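Local coordinates for protein enzyme subtilase SubTY from Bacillus sp. TY145 (Bacillus sp., PDB 5FFN) that probably cleaves peptide bonds in proteins as a subtilisin-like serine endopeptidase carrying bound calcium and sodium ions, at residues A[144-148]-A[149-153]. Numbering follows the deposited sequence.
Sequences SAKDS and LIASA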
loop_
_atom_site.group_PDB
_atom_site.type_symbol
_atom_site.label_atom_id
_atom_site.label_comp_id
_atom_site.label_asym_id
_atom_site.label_seq_id
_atom_site.Cartn_x
_atom_site.Cartn_y
_atom_site.Cartn_z
ATOM N N SER A 144 6.592 -11.537 -1.942
ATOM C CA SER A 144 7.358 -11.952 -0.788
ATOM C C SER A 144 8.856 -11.844 -1.034
ATOM O O SER A 144 9.605 -11.334 -0.201
ATOM C CB SER A 144 6.984 -13.387 -0.441
ATOM O OG SER A 144 7.685 -13.782 0.681
ATOM N N ALA A 145 9.268 -12.335 -2.209
ATOM C CA ALA A 145 10.667 -12.314 -2.616
ATOM C C ALA A 145 11.014 -10.941 -3.228
ATOM O O ALA A 145 10.199 -10.304 -3.864
ATOM C CB ALA A 145 10.898 -13.396 -3.647
ATOM N N LYS A 146 12.266 -10.523 -3.095
ATOM C CA LYS A 146 12.728 -9.349 -3.824
ATOM C C LYS A 146 12.755 -9.657 -5.334
ATOM O O LYS A 146 13.274 -10.706 -5.771
ATOM C CB LYS A 146 14.106 -8.951 -3.312
ATOM C CG LYS A 146 14.785 -7.850 -4.053
ATOM C CD LYS A 146 16.109 -7.429 -3.399
ATOM C CE LYS A 146 16.758 -6.325 -4.144
ATOM N NZ LYS A 146 18.040 -5.941 -3.489
ATOM N N ASP A 147 12.199 -8.734 -6.099
ATOM C CA ASP A 147 12.197 -8.711 -7.584
ATOM C C ASP A 147 13.176 -7.580 -7.979
ATOM O O ASP A 147 12.906 -6.392 -7.767
ATOM C CB ASP A 147 10.777 -8.446 -8.106
ATOM C CG ASP A 147 10.695 -8.288 -9.604
ATOM O OD1 ASP A 147 11.591 -7.669 -10.245
ATOM O OD2 ASP A 147 9.709 -8.771 -10.172
ATOM N N SER A 148 14.309 -7.966 -8.558
ATOM C CA SER A 148 15.333 -6.969 -8.919
ATOM C C SER A 148 14.974 -6.034 -10.085
ATOM O O SER A 148 15.591 -4.946 -10.217
ATOM C CB SER A 148 16.681 -7.633 -9.135
ATOM O OG SER A 148 17.242 -8.091 -7.910
ATOM N N LEU A 149 14.053 -6.463 -10.958
ATOM C CA LEU A 149 13.640 -5.635 -12.067
ATOM C C LEU A 149 12.866 -4.444 -11.469
ATOM O O LEU A 149 13.092 -3.284 -11.773
ATOM C CB LEU A 149 12.755 -6.391 -13.049
ATOM C CG LEU A 149 12.334 -5.556 -14.273
ATOM C CD1 LEU A 149 13.595 -5.076 -15.064
ATOM C CD2 LEU A 149 11.348 -6.297 -15.140
ATOM N N ILE A 150 11.933 -4.750 -10.601
ATOM C CA ILE A 150 11.195 -3.710 -9.879
ATOM C C ILE A 150 12.171 -2.847 -9.044
ATOM O O ILE A 150 12.029 -1.597 -9.001
ATOM C CB ILE A 150 10.054 -4.333 -9.046
ATOM C CG1 ILE A 150 8.947 -4.781 -9.987
ATOM C CG2 ILE A 150 9.481 -3.327 -7.997
ATOM C CD1 ILE A 150 7.814 -5.528 -9.318
ATOM N N ALA A 151 13.136 -3.478 -8.413
ATOM C CA ALA A 151 14.109 -2.767 -7.566
ATOM C C ALA A 151 14.918 -1.774 -8.391
ATOM O O ALA A 151 15.129 -0.617 -7.969
ATOM C CB ALA A 151 15.063 -3.764 -6.873
ATOM N N SER A 152 15.354 -2.214 -9.589
ATOM C CA SER A 152 16.059 -1.322 -10.504
ATOM C C SER A 152 15.219 -0.072 -10.841
ATOM O O SER A 152 15.741 1.082 -10.833
ATOM C CB SER A 152 16.436 -2.066 -11.780
ATOM O OG SER A 152 17.040 -1.185 -12.721
ATOM N N ALA A 153 13.932 -0.296 -11.074
ATOM C CA ALA A 153 12.972 0.786 -11.411
ATOM C C ALA A 153 12.792 1.730 -10.226
ATOM O O ALA A 153 12.828 2.980 -10.378
ATOM C CB ALA A 153 11.679 0.204 -11.837
#
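At Asp147 the chain leaves the loop after strand 134-142 and winds into helix 148-159, whose first turn closes with Ala151 N bonded to Asp147 O at 3.0 Å and, one residue on, Ser152 N to Ser148 O at 2.8 Å. Asp147 is the N-cap. Its CG stands anti to the backbone N (chi1 175°), which swings the carboxylate forward over the start of the helix. There Asp147 OD1 accepts from Ile150 N at 3.0 Å in a nearly straight bond (170°), arriving from above the carboxylate plane. Leu149 N also reaches Asp147 OD1, at 2.8 Å, in a weak, strongly bent bond (123°). The other oxygen, OD2, bonds to Ser114 OG at the start of helix 114-131, so both ends of the carboxylate are held and its rotation is probably fixed. Ile150 crosses this side chain at about a right angle, its CD1 lying 3.9 Å from Asp147 OD2, while its own flank packs on Ile117 and Pro181. On another side of the turn the fully extended Lys146 lays CE against Ala151 CB at 4.1 Å and carries NZ on to a salt bridge with Glu223. Losing the carboxylate, as with an alanine here, is likely to cost Ile150 N its straight bond, Leu149 N only a weak one, and Ser114 its partner, making the first turn easier to fray. With a negative carboxylate facing the positive end of the helix dipole, the cap is likely to be electrostatically favourable as well, and through Ser114 it ties together the N-terminal ends of two neighbouring helices of the subtilase fold.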